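Local atomic coordinates of histidine--tRNA ligase (Thermus thermophilus, PDB entry 1H4V), a protein that attaches L-histidine to tRNA(His) at the expense of ATP, releasing AMP and diphosphate, and works as a homodimeric class II aminoacyl-tRNA synthetase. Residues 16-21 with 322-327; 327-332 with 376-381; 334-339 with 381-386; 353-358 with 415-420. One frame throughout, in Å; residues are numbered along the deposited sequence.

In the fold
Contact 1 ties helix 14-33 of the catalytic region to the linker that follows helix 309-318, and the other three lie within the anticodon-binding domain that this linker leads into. Contact 2 begins where contact 1 ends, sharing K327, with centres about 18 Å apart. Contacts 2 and 3 follow one parallel strand pair, 331-335 with 380-384, share A381 and lie about 16 Å apart between centres. Contact 4, its centre about 10 Å from that of contact 2, adds the approach to strand 357-359, the neighbour of 331-335, and helix 412-419. Along the chain contacts 2, 3 and 4 interleave, knitting the domain together, whereas contact 1 precedes them and joins the domain's linker to the catalytic body.

Contact 1 of 4, residues 16-21 with 322-327; sequences ELRMHQ and GLPEEK. With SO4 (sulfate ion), chain B.
R18 and M19, on a turn of helix 14-33, face an extended loop at L323-E326, and the backbones stay apart, with M19 and L323 the nearest CA pair at 7.5 Å. The R18 chain, bent at chi3 (55°), brings its guanidinium end-on to the carbonyl of P324, where NH1 and NH2 share one oxygen; NH2 to P324 O is 3.0 Å and comes from above the carbonyl plane. The sulfate, probably from the crystallisation liquor, takes the adjoining edge, with NE of R18 donating to O4 at 2.6 Å and NH2 to O1 at 2.9 Å, both nearly straight. Over one guanidinium face lies E326 OE1, a long charge pair 3.7 Å from R18 NE with no N-H aimed at it; CG of L323 lies over the opposite face. L323 also sets CD2 against R18 CB at 3.6 Å and CD1 against M19 CE at 3.7 Å. Replacing R18 by an alanine would probably leave the P324 carbonyl without two donors and remove the weak, long charge pair with E326. R22 NE is also hydrogen-bonded to the sulfate. An arginine of a catalytic-region helix thus grips a carbonyl of the loop from helix 309-318 to strand 331-335.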
loop_
_atom_site.group_PDB
_atom_site.type_symbol
_atom_site.label_atom_id
_atom_site.label_comp_id
_atom_site.label_asym_id
_atom_site.label_seq_id
_atom_site.Cartn_x
_atom_site.Cartn_y
_atom_site.Cartn_z
ATOM N N GLU A 16 -15.420 0.136 0.601
ATOM C CA GLU A 16 -14.629 0.886 -0.362
ATOM C C GLU A 16 -13.197 0.359 -0.380
ATOM O O GLU A 16 -12.619 0.136 -1.442
ATOM C CB GLU A 16 -14.649 2.370 0.001
ATOM C CG GLU A 16 -13.653 3.198 -0.773
ATOM C CD GLU A 16 -14.267 4.429 -1.400
ATOM O OE1 GLU A 16 -14.761 5.308 -0.661
ATOM O OE2 GLU A 16 -14.248 4.511 -2.645
ATOM N N LEU A 17 -12.625 0.155 0.800
ATOM C CA LEU A 17 -11.262 -0.353 0.892
ATOM C C LEU A 17 -11.189 -1.752 0.281
ATOM O O LEU A 17 -10.267 -2.066 -0.484
ATOM C CB LEU A 17 -10.822 -0.437 2.354
ATOM C CG LEU A 17 -9.346 -0.296 2.740
ATOM C CD1 LEU A 17 -9.096 -1.177 3.966
ATOM C CD2 LEU A 17 -8.424 -0.694 1.614
ATOM N N ARG A 18 -12.163 -2.592 0.630
ATOM C CA ARG A 18 -12.180 -3.958 0.140
ATOM C C ARG A 18 -12.280 -3.999 -1.383
ATOM O O ARG A 18 -11.675 -4.855 -2.025
ATOM C CB ARG A 18 -13.309 -4.747 0.809
ATOM C CG ARG A 18 -12.975 -5.164 2.252
ATOM C CD ARG A 18 -14.194 -5.733 2.986
ATOM N NE ARG A 18 -14.798 -6.843 2.250
ATOM C CZ ARG A 18 -16.092 -7.143 2.284
ATOM N NH1 ARG A 18 -16.919 -6.409 3.018
ATOM N NH2 ARG A 18 -16.559 -8.173 1.592
ATOM N N MET A 19 -13.018 -3.055 -1.955
ATOM C CA MET A 19 -13.147 -2.998 -3.400
ATOM C C MET A 19 -11.777 -2.671 -4.016
ATOM O O MET A 19 -11.370 -3.295 -4.989
ATOM C CB MET A 19 -14.173 -1.939 -3.802
ATOM C CG MET A 19 -14.562 -2.013 -5.260
ATOM S SD MET A 19 -15.069 -3.694 -5.748
ATOM C CE MET A 19 -16.744 -3.714 -5.167
ATOM N N HIS A 20 -11.069 -1.702 -3.436
ATOM C CA HIS A 20 -9.746 -1.316 -3.919
ATOM C C HIS A 20 -8.771 -2.485 -3.823
ATOM O O HIS A 20 -7.952 -2.705 -4.725
ATOM C CB HIS A 20 -9.173 -0.144 -3.107
ATOM C CG HIS A 20 -9.665 1.200 -3.544
ATOM N ND1 HIS A 20 -8.866 2.326 -3.521
ATOM C CD2 HIS A 20 -10.866 1.600 -4.027
ATOM C CE1 HIS A 20 -9.553 3.358 -3.975
ATOM N NE2 HIS A 20 -10.769 2.946 -4.288
ATOM N N GLN A 21 -8.845 -3.225 -2.721
ATOM C CA GLN A 21 -7.949 -4.357 -2.522
ATOM C C GLN A 21 -8.231 -5.478 -3.515
ATOM O O GLN A 21 -7.312 -6.180 -3.927
ATOM C CB GLN A 21 -8.054 -4.871 -1.083
ATOM C CG GLN A 21 -7.714 -3.783 -0.059
ATOM C CD GLN A 21 -7.850 -4.231 1.373
ATOM O OE1 GLN A 21 -8.842 -4.852 1.744
ATOM N NE2 GLN A 21 -6.860 -3.898 2.199
ATOM N N GLY A 322 -21.841 -5.535 -6.367
ATOM C CA GLY A 322 -21.901 -5.280 -4.943
ATOM C C GLY A 322 -20.892 -6.189 -4.278
ATOM O O GLY A 322 -20.421 -7.155 -4.884
ATOM N N LEU A 323 -20.551 -5.894 -3.034
ATOM C CA LEU A 323 -19.577 -6.700 -2.312
ATOM C C LEU A 323 -20.287 -7.380 -1.148
ATOM O O LEU A 323 -21.122 -6.768 -0.484
ATOM C CB LEU A 323 -18.458 -5.784 -1.794
ATOM C CG LEU A 323 -16.996 -6.239 -1.746
ATOM C CD1 LEU A 323 -16.578 -6.822 -3.078
ATOM C CD2 LEU A 323 -16.121 -5.040 -1.402
ATOM N N PRO A 324 -19.984 -8.660 -0.893
ATOM C CA PRO A 324 -20.642 -9.345 0.223
ATOM C C PRO A 324 -20.357 -8.635 1.549
ATOM O O PRO A 324 -19.561 -7.696 1.606
ATOM C CB PRO A 324 -20.038 -10.747 0.172
ATOM C CG PRO A 324 -18.673 -10.503 -0.394
ATOM C CD PRO A 324 -18.957 -9.519 -1.503
ATOM N N GLU A 325 -21.003 -9.082 2.617
ATOM C CA GLU A 325 -20.799 -8.466 3.920
ATOM C C GLU A 325 -19.496 -8.929 4.560
ATOM O O GLU A 325 -19.018 -10.035 4.299
ATOM C CB GLU A 325 -21.970 -8.785 4.853
ATOM C CG GLU A 325 -23.320 -8.263 4.372
ATOM C CD GLU A 325 -23.290 -6.780 4.036
ATOM O OE1 GLU A 325 -22.758 -5.996 4.851
ATOM O OE2 GLU A 325 -23.808 -6.399 2.960
ATOM N N GLU A 326 -18.925 -8.061 5.390
ATOM C CA GLU A 326 -17.681 -8.349 6.100
ATOM C C GLU A 326 -17.907 -9.605 6.930
ATOM O O GLU A 326 -18.931 -9.732 7.602
ATOM C CB GLU A 326 -17.333 -7.174 7.023
ATOM C CG GLU A 326 -15.972 -7.245 7.704
ATOM C CD GLU A 326 -14.822 -6.871 6.780
ATOM O OE1 GLU A 326 -14.478 -7.678 5.885
ATOM O OE2 GLU A 326 -14.264 -5.760 6.947
ATOM N N LYS A 327 -16.967 -10.542 6.883
ATOM C CA LYS A 327 -17.119 -11.766 7.658
ATOM C C LYS A 327 -17.059 -11.429 9.147
ATOM O O LYS A 327 -16.398 -10.471 9.552
ATOM C CB LYS A 327 -16.017 -12.772 7.319
ATOM C CG LYS A 327 -16.366 -14.195 7.738
ATOM C CD LYS A 327 -15.135 -15.045 8.000
ATOM C CE LYS A 327 -14.416 -14.577 9.261
ATOM N NZ LYS A 327 -13.291 -15.476 9.653
HETATM S S SO4 B . -13.135 -9.560 0.407
HETATM O O1 SO4 B . -14.575 -9.864 0.288
HETATM O O2 SO4 B . -12.531 -9.496 -0.935
HETATM O O3 SO4 B . -12.453 -10.602 1.191
HETATM O O4 SO4 B . -12.972 -8.262 1.093
#

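Contact 2 of 4, residues 327-332 with 376-381; sequences KGPDLY and RGAAFA
The parallel pairing of strands 331-335 and 380-384 in the anticodon-binding domain starts here, directly after the Schellman motif at G377 that ends helix 366-375. A379 N donates to P329 O at 3.2 Å, F380 N to D330 O at 2.9 Å, and Y332 N to F380 O at 3.0 Å. Ahead of the strands, CA of G328 makes a C-H...O contact of 3.4 Å with R376 O, and a beta carbon on G328 would run into the oxygens of R376 and G377. The main side-chain contact is Y332 with R376. A chi1 of -169° swings the Y332 ring away from its own N and alongside R376, whose CD sits over one face, 3.7 Å from the centroid, in a CH-pi contact; the guanidinium lies nearly parallel to the ring, the planes 15° apart, with NE 3.3 Å from Y332 CE1. A leucine in place of Y332 would probably cost R376 this flat surface and free its guanidinium to turn. Y332 CB also meets A378 CB at 3.9 Å. On the other face of the sheet L331 and F380 pack against L416 of helix 412-419, while the R376 side borders E358 of strand 357-359 and P99 of the second subunit.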
loop_
_atom_site.group_PDB
_atom_site.type_symbol
_atom_site.label_atom_id
_atom_site.label_comp_id
_atom_site.label_asym_id
_atom_site.label_seq_id
_atom_site.Cartn_x
_atom_site.Cartn_y
_atom_site.Cartn_z
ATOM N N LYS A 327 -16.967 -10.542 6.883
ATOM C CA LYS A 327 -17.119 -11.766 7.658
ATOM C C LYS A 327 -17.059 -11.429 9.147
ATOM O O LYS A 327 -16.398 -10.471 9.552
ATOM C CB LYS A 327 -16.017 -12.772 7.319
ATOM C CG LYS A 327 -16.366 -14.195 7.738
ATOM C CD LYS A 327 -15.135 -15.045 8.000
ATOM C CE LYS A 327 -14.416 -14.577 9.261
ATOM N NZ LYS A 327 -13.291 -15.476 9.653
ATOM N N GLY A 328 -17.762 -12.214 9.957
ATOM C CA GLY A 328 -17.771 -11.985 11.391
ATOM C C GLY A 328 -16.746 -12.834 12.119
ATOM O O GLY A 328 -16.134 -13.717 11.527
ATOM N N PRO A 329 -16.525 -12.589 13.412
ATOM C CA PRO A 329 -15.544 -13.386 14.144
ATOM C C PRO A 329 -16.019 -14.825 14.295
ATOM O O PRO A 329 -17.212 -15.106 14.174
ATOM C CB PRO A 329 -15.466 -12.671 15.486
ATOM C CG PRO A 329 -16.866 -12.210 15.670
ATOM C CD PRO A 329 -17.188 -11.633 14.312
ATOM N N ASP A 330 -15.082 -15.729 14.552
ATOM C CA ASP A 330 -15.431 -17.129 14.750
ATOM C C ASP A 330 -16.096 -17.288 16.113
ATOM O O ASP A 330 -16.934 -18.162 16.299
ATOM C CB ASP A 330 -14.185 -18.016 14.679
ATOM C CG ASP A 330 -13.538 -18.004 13.308
ATOM O OD1 ASP A 330 -14.270 -18.100 12.303
ATOM O OD2 ASP A 330 -12.299 -17.906 13.231
ATOM N N LEU A 331 -15.726 -16.428 17.058
ATOM C CA LEU A 331 -16.279 -16.486 18.405
ATOM C C LEU A 331 -16.448 -15.104 19.040
ATOM O O LEU A 331 -15.514 -14.296 19.049
ATOM C CB LEU A 331 -15.366 -17.339 19.297
ATOM C CG LEU A 331 -15.679 -17.424 20.802
ATOM C CD1 LEU A 331 -16.966 -18.214 21.010
ATOM C CD2 LEU A 331 -14.519 -18.104 21.548
ATOM N N TYR A 332 -17.644 -14.835 19.562
ATOM C CA TYR A 332 -17.922 -13.580 20.248
ATOM C C TYR A 332 -18.304 -13.940 21.685
ATOM O O TYR A 332 -19.389 -14.466 21.942
ATOM C CB TYR A 332 -19.068 -12.815 19.589
ATOM C CG TYR A 332 -19.196 -11.405 20.116
ATOM C CD1 TYR A 332 -18.222 -10.449 19.836
ATOM C CD2 TYR A 332 -20.251 -11.043 20.946
ATOM C CE1 TYR A 332 -18.291 -9.165 20.376
ATOM C CE2 TYR A 332 -20.330 -9.762 21.492
ATOM C CZ TYR A 332 -19.347 -8.831 21.205
ATOM O OH TYR A 332 -19.407 -7.571 21.762
ATOM N N ARG A 376 -23.284 -9.338 14.808
ATOM C CA ARG A 376 -21.889 -9.284 14.390
ATOM C C ARG A 376 -21.520 -10.458 13.490
ATOM O O ARG A 376 -20.384 -10.570 13.030
ATOM C CB ARG A 376 -20.998 -9.234 15.632
ATOM C CG ARG A 376 -21.412 -8.110 16.581
ATOM C CD ARG A 376 -20.645 -8.127 17.893
ATOM N NE ARG A 376 -19.390 -7.388 17.807
ATOM C CZ ARG A 376 -19.200 -6.174 18.312
ATOM N NH1 ARG A 376 -20.181 -5.550 18.947
ATOM N NH2 ARG A 376 -18.024 -5.583 18.182
ATOM N N GLY A 377 -22.497 -11.322 13.235
ATOM C CA GLY A 377 -22.274 -12.467 12.372
ATOM C C GLY A 377 -21.265 -13.484 12.868
ATOM O O GLY A 377 -20.548 -14.093 12.072
ATOM N N ALA A 378 -21.213 -13.682 14.179
ATOM C CA ALA A 378 -20.293 -14.652 14.766
ATOM C C ALA A 378 -20.735 -16.080 14.464
ATOM O O ALA A 378 -21.927 -16.367 14.393
ATOM C CB ALA A 378 -20.221 -14.452 16.272
ATOM N N ALA A 379 -19.770 -16.972 14.271
ATOM C CA ALA A 379 -20.086 -18.366 14.022
ATOM C C ALA A 379 -20.577 -18.924 15.364
ATOM O O ALA A 379 -21.609 -19.591 15.431
ATOM C CB ALA A 379 -18.848 -19.118 13.553
ATOM N N PHE A 380 -19.838 -18.622 16.430
ATOM C CA PHE A 380 -20.188 -19.071 17.774
ATOM C C PHE A 380 -20.295 -17.923 18.750
ATOM O O PHE A 380 -19.648 -16.892 18.590
ATOM C CB PHE A 380 -19.140 -20.030 18.346
ATOM C CG PHE A 380 -19.163 -21.399 17.744
ATOM C CD1 PHE A 380 -18.497 -21.659 16.555
ATOM C CD2 PHE A 380 -19.842 -22.436 18.377
ATOM C CE1 PHE A 380 -18.502 -22.941 15.999
ATOM C CE2 PHE A 380 -19.854 -23.716 17.835
ATOM C CZ PHE A 380 -19.182 -23.970 16.643
ATOM N N ALA A 381 -21.116 -18.120 19.771
ATOM C CA ALA A 381 -21.277 -17.142 20.830
ATOM C C ALA A 381 -20.735 -17.885 22.048
ATOM O O ALA A 381 -20.872 -19.105 22.138
ATOM C CB ALA A 381 -22.735 -16.800 21.023
#

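Contact 3 of 4, residues 334-339 with 381-386; sequences IPLTEE and AGFLGE
I334 and L336 join G382 and L384 through three backbone hydrogen bonds that continue the parallel pairing to the ends of both strands. I334 N donates to G382 O at 2.6 Å, L384 N returns to I334 O at 3.1 Å, and L336 N closes the series on L384 O at 2.6 Å. P335, which has no N-H to give, sits between the two donors and meets L384 O through its CA, a C-H...O contact of 3.5 Å. Apolar contacts lie mostly on the face carrying I334 and F383. There CB of I334 comes to 4.1 Å from F383 CD2, obliquely to the ring, and CD2 of L336 reaches the ring edge at 4.5 Å. A chi1 of -65° and chi2 of 73° bring I334 CD1 out in front of the G382 oxygen, 3.3 Å away. This face is covered by helix 366-375 through L370 and P366; P335 and L384, on the reverse face, pack on helix 338-351. T337 and G385 follow as N-caps, T337 OG1 bonding to A340 N. Regular backbone bonds with apolar faces on both sides place this pair inside the alpha/beta anticodon-binding domain, and both strands lead within one or two residues into helices.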
loop_
_atom_site.group_PDB
_atom_site.type_symbol
_atom_site.label_atom_id
_atom_site.label_comp_id
_atom_site.label_asym_id
_atom_site.label_seq_id
_atom_site.Cartn_x
_atom_site.Cartn_y
_atom_site.Cartn_z
ATOM N N ILE A 334 -19.350 -13.408 25.560
ATOM C CA ILE A 334 -20.200 -12.529 26.356
ATOM C C ILE A 334 -19.965 -12.777 27.847
ATOM O O ILE A 334 -20.356 -13.819 28.385
ATOM C CB ILE A 334 -21.706 -12.768 26.061
ATOM C CG1 ILE A 334 -22.030 -12.391 24.623
ATOM C CG2 ILE A 334 -22.578 -11.973 27.029
ATOM C CD1 ILE A 334 -21.511 -13.347 23.609
ATOM N N PRO A 335 -19.310 -11.829 28.537
ATOM C CA PRO A 335 -19.061 -12.002 29.975
ATOM C C PRO A 335 -20.368 -11.667 30.692
ATOM O O PRO A 335 -21.035 -10.700 30.338
ATOM C CB PRO A 335 -17.951 -10.986 30.265
ATOM C CG PRO A 335 -18.212 -9.903 29.269
ATOM C CD PRO A 335 -18.601 -10.650 28.008
ATOM N N LEU A 336 -20.762 -12.477 31.668
ATOM C CA LEU A 336 -22.009 -12.213 32.380
ATOM C C LEU A 336 -21.790 -11.401 33.646
ATOM O O LEU A 336 -22.686 -10.688 34.094
ATOM C CB LEU A 336 -22.720 -13.529 32.692
ATOM C CG LEU A 336 -23.039 -14.290 31.407
ATOM C CD1 LEU A 336 -23.707 -15.616 31.727
ATOM C CD2 LEU A 336 -23.932 -13.427 30.532
ATOM N N THR A 337 -20.603 -11.509 34.226
ATOM C CA THR A 337 -20.291 -10.737 35.420
ATOM C C THR A 337 -19.109 -9.846 35.079
ATOM O O THR A 337 -18.476 -10.015 34.033
ATOM C CB THR A 337 -19.902 -11.631 36.628
ATOM O OG1 THR A 337 -18.711 -12.368 36.322
ATOM C CG2 THR A 337 -21.028 -12.590 36.965
ATOM N N GLU A 338 -18.809 -8.906 35.970
ATOM C CA GLU A 338 -17.711 -7.982 35.771
ATOM C C GLU A 338 -16.370 -8.701 35.821
ATOM O O GLU A 338 -15.441 -8.335 35.108
ATOM C CB GLU A 338 -17.750 -6.889 36.835
ATOM C CG GLU A 338 -16.850 -5.711 36.512
ATOM C CD GLU A 338 -17.397 -4.846 35.384
ATOM O OE1 GLU A 338 -16.600 -4.108 34.765
ATOM O OE2 GLU A 338 -18.622 -4.892 35.123
ATOM N N GLU A 339 -16.261 -9.719 36.667
ATOM C CA GLU A 339 -15.011 -10.471 36.779
ATOM C C GLU A 339 -14.773 -11.311 35.527
ATOM O O GLU A 339 -13.630 -11.621 35.186
ATOM C CB GLU A 339 -15.028 -11.401 38.001
ATOM C CG GLU A 339 -13.785 -12.288 38.111
ATOM C CD GLU A 339 -13.953 -13.471 39.065
ATOM O OE1 GLU A 339 -13.064 -14.355 39.060
ATOM O OE2 GLU A 339 -14.961 -13.526 39.814
ATOM N N ALA A 381 -21.116 -18.120 19.771
ATOM C CA ALA A 381 -21.277 -17.142 20.830
ATOM C C ALA A 381 -20.735 -17.885 22.048
ATOM O O ALA A 381 -20.872 -19.105 22.138
ATOM C CB ALA A 381 -22.735 -16.800 21.023
ATOM N N GLY A 382 -20.092 -17.168 22.962
ATOM C CA GLY A 382 -19.551 -17.807 24.147
ATOM C C GLY A 382 -20.066 -17.091 25.376
ATOM O O GLY A 382 -20.265 -15.874 25.359
ATOM N N PHE A 383 -20.295 -17.831 26.448
ATOM C CA PHE A 383 -20.793 -17.211 27.657
ATOM C C PHE A 383 -19.945 -17.552 28.862
ATOM O O PHE A 383 -19.619 -18.717 29.100
ATOM C CB PHE A 383 -22.248 -17.617 27.904
ATOM C CG PHE A 383 -23.174 -17.204 26.805
ATOM C CD1 PHE A 383 -23.257 -17.947 25.632
ATOM C CD2 PHE A 383 -23.940 -16.045 26.923
ATOM C CE1 PHE A 383 -24.088 -17.541 24.589
ATOM C CE2 PHE A 383 -24.777 -15.629 25.882
ATOM C CZ PHE A 383 -24.850 -16.377 24.718
ATOM N N LEU A 384 -19.580 -16.517 29.610
ATOM C CA LEU A 384 -18.769 -16.686 30.805
ATOM C C LEU A 384 -19.433 -16.017 32.003
ATOM O O LEU A 384 -19.565 -14.792 32.064
ATOM C CB LEU A 384 -17.377 -16.096 30.599
ATOM C CG LEU A 384 -16.423 -16.793 29.634
ATOM C CD1 LEU A 384 -15.173 -15.933 29.479
ATOM C CD2 LEU A 384 -16.049 -18.165 30.167
ATOM N N GLY A 385 -19.857 -16.839 32.949
ATOM C CA GLY A 385 -20.491 -16.325 34.138
ATOM C C GLY A 385 -19.847 -16.950 35.355
ATOM O O GLY A 385 -18.872 -17.706 35.246
ATOM N N GLU A 386 -20.405 -16.635 36.517
ATOM C CA GLU A 386 -19.911 -17.148 37.782
ATOM C C GLU A 386 -19.753 -18.663 37.735
ATOM O O GLU A 386 -18.729 -19.198 38.161
ATOM C CB GLU A 386 -20.879 -16.756 38.889
ATOM C CG GLU A 386 -20.324 -16.899 40.280
ATOM C CD GLU A 386 -21.306 -16.436 41.331
ATOM O OE1 GLU A 386 -20.887 -16.293 42.498
ATOM O OE2 GLU A 386 -22.496 -16.220 40.994
#

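Contact 4 of 4, residues 353-358 with 415-420; sequences PRLRAE and YLLQAL
The chi1 of L355, at -115°, lies away from the usual staggered values, and that of L417, at -128°, does likewise; these turns bring CD1 of L355 to 3.4 Å from CD2 of L417. The other branch of L355 takes a second partner: CD2 rests 3.5 Å from CB of L416 and 3.6 Å from its CD1. L355 thus forks over the helix, CD2 on L416 and CD1 on L417. A third leucine, L420, just past the end of the helix, comes up to the same CD1 with its own CD1 at 4.2 Å. R354 adds only its aliphatic part: with CG anti to the backbone N (chi1 173°), its chain runs across L417 at about a right angle, and CD reaches L417 CD2 at 3.7 Å. R356 grips E358 side-on, NE at 3.0 Å from OE2 with NH2 sharing the same oxygen, while R356 NH1 goes to K327 O and its backbone N to D330 OD2. L416 and L420 also rest on F380 of strand 380-384, placing the helix against the sheet. Between the two segments the contact is thus purely apolar: leucine methyls join the approach to strand 357-359, outermost in this chain's sheet, to the C-terminal helix by close fit, and directed polar bonds are left to the flanking R356, which ties this segment to the residues leading into strand 331-335.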
loop_
_atom_site.group_PDB
_atom_site.type_symbol
_atom_site.label_atom_id
_atom_site.label_comp_id
_atom_site.label_asym_id
_atom_site.label_seq_id
_atom_site.Cartn_x
_atom_site.Cartn_y
_atom_site.Cartn_z
ATOM N N PRO A 353 -4.004 -16.033 17.156
ATOM C CA PRO A 353 -4.750 -15.497 16.010
ATOM C C PRO A 353 -5.302 -16.568 15.066
ATOM O O PRO A 353 -5.843 -16.243 14.009
ATOM C CB PRO A 353 -3.712 -14.630 15.322
ATOM C CG PRO A 353 -2.487 -15.461 15.477
ATOM C CD PRO A 353 -2.555 -15.889 16.933
ATOM N N ARG A 354 -5.168 -17.840 15.435
ATOM C CA ARG A 354 -5.664 -18.919 14.584
ATOM C C ARG A 354 -7.161 -18.781 14.380
ATOM O O ARG A 354 -7.698 -19.117 13.327
ATOM C CB ARG A 354 -5.356 -20.285 15.198
ATOM C CG ARG A 354 -5.984 -21.448 14.440
ATOM C CD ARG A 354 -5.540 -22.790 14.990
ATOM N NE ARG A 354 -4.131 -23.048 14.704
ATOM C CZ ARG A 354 -3.521 -24.206 14.933
ATOM N NH1 ARG A 354 -4.194 -25.224 15.457
ATOM N NH2 ARG A 354 -2.237 -24.349 14.626
ATOM N N LEU A 355 -7.835 -18.274 15.397
ATOM C CA LEU A 355 -9.273 -18.079 15.319
ATOM C C LEU A 355 -9.530 -16.607 15.571
ATOM O O LEU A 355 -8.757 -15.963 16.268
ATOM C CB LEU A 355 -9.960 -18.915 16.402
ATOM C CG LEU A 355 -10.888 -20.080 16.058
ATOM C CD1 LEU A 355 -10.431 -20.822 14.812
ATOM C CD2 LEU A 355 -10.924 -21.010 17.257
ATOM N N ARG A 356 -10.588 -16.060 14.986
ATOM C CA ARG A 356 -10.923 -14.670 15.245
ATOM C C ARG A 356 -11.899 -14.692 16.428
ATOM O O ARG A 356 -13.049 -15.120 16.297
ATOM C CB ARG A 356 -11.572 -14.033 14.022
ATOM C CG ARG A 356 -11.962 -12.575 14.230
ATOM C CD ARG A 356 -12.465 -11.939 12.943
ATOM N NE ARG A 356 -13.231 -10.732 13.213
ATOM C CZ ARG A 356 -13.997 -10.118 12.318
ATOM N NH1 ARG A 356 -14.095 -10.598 11.086
ATOM N NH2 ARG A 356 -14.687 -9.036 12.661
ATOM N N ALA A 357 -11.434 -14.251 17.590
ATOM C CA ALA A 357 -12.273 -14.256 18.785
ATOM C C ALA A 357 -12.381 -12.877 19.408
ATOM O O ALA A 357 -11.373 -12.249 19.728
ATOM C CB ALA A 357 -11.719 -15.250 19.803
ATOM N N GLU A 358 -13.613 -12.411 19.577
ATOM C CA GLU A 358 -13.854 -11.104 20.160
ATOM C C GLU A 358 -14.675 -11.222 21.431
ATOM O O GLU A 358 -15.220 -12.279 21.736
ATOM C CB GLU A 358 -14.547 -10.203 19.138
ATOM C CG GLU A 358 -13.654 -9.884 17.941
ATOM C CD GLU A 358 -14.364 -9.100 16.849
ATOM O OE1 GLU A 358 -14.909 -8.016 17.152
ATOM O OE2 GLU A 358 -14.367 -9.568 15.687
ATOM N N TYR A 415 -12.140 -27.914 19.912
ATOM C CA TYR A 415 -13.541 -28.038 19.550
ATOM C C TYR A 415 -13.922 -27.062 18.437
ATOM O O TYR A 415 -14.574 -27.440 17.455
ATOM C CB TYR A 415 -14.409 -27.781 20.776
ATOM C CG TYR A 415 -15.885 -27.815 20.485
ATOM C CD1 TYR A 415 -16.610 -29.012 20.571
ATOM C CD2 TYR A 415 -16.556 -26.661 20.085
ATOM C CE1 TYR A 415 -17.973 -29.051 20.261
ATOM C CE2 TYR A 415 -17.912 -26.686 19.773
ATOM C CZ TYR A 415 -18.615 -27.876 19.863
ATOM O OH TYR A 415 -19.958 -27.883 19.563
ATOM N N LEU A 416 -13.522 -25.802 18.600
ATOM C CA LEU A 416 -13.833 -24.770 17.616
ATOM C C LEU A 416 -13.193 -25.074 16.269
ATOM O O LEU A 416 -13.805 -24.848 15.225
ATOM C CB LEU A 416 -13.367 -23.401 18.115
ATOM C CG LEU A 416 -14.137 -22.789 19.285
ATOM C CD1 LEU A 416 -13.314 -21.690 19.905
ATOM C CD2 LEU A 416 -15.476 -22.247 18.809
ATOM N N LEU A 417 -11.969 -25.595 16.298
ATOM C CA LEU A 417 -11.256 -25.927 15.068
ATOM C C LEU A 417 -11.903 -27.101 14.335
ATOM O O LEU A 417 -11.983 -27.109 13.111
ATOM C CB LEU A 417 -9.791 -26.251 15.370
ATOM C CG LEU A 417 -8.776 -25.470 14.529
ATOM C CD1 LEU A 417 -8.884 -25.871 13.063
ATOM C CD2 LEU A 417 -9.030 -23.971 14.699
ATOM N N GLN A 418 -12.363 -28.092 15.088
ATOM C CA GLN A 418 -13.020 -29.251 14.501
ATOM C C GLN A 418 -14.348 -28.824 13.885
ATOM O O GLN A 418 -14.787 -29.381 12.882
ATOM C CB GLN A 418 -13.272 -30.308 15.578
ATOM C CG GLN A 418 -14.217 -31.432 15.170
ATOM C CD GLN A 418 -13.649 -32.325 14.080
ATOM O OE1 GLN A 418 -12.571 -32.911 14.233
ATOM N NE2 GLN A 418 -14.377 -32.439 12.972
ATOM N N ALA A 419 -14.985 -27.828 14.490
ATOM C CA ALA A 419 -16.271 -27.344 14.009
ATOM C C ALA A 419 -16.172 -26.341 12.861
ATOM O O ALA A 419 -17.048 -26.287 12.003
ATOM C CB ALA A 419 -17.054 -26.734 15.168
ATOM N N LEU A 420 -15.105 -25.550 12.847
ATOM C CA LEU A 420 -14.923 -24.547 11.803
ATOM C C LEU A 420 -14.001 -25.039 10.698
ATOM O O LEU A 420 -13.498 -24.247 9.899
ATOM C CB LEU A 420 -14.361 -23.251 12.406
ATOM C CG LEU A 420 -15.252 -22.445 13.361
ATOM C CD1 LEU A 420 -14.479 -21.244 13.862
ATOM C CD2 LEU A 420 -16.523 -21.991 12.658
#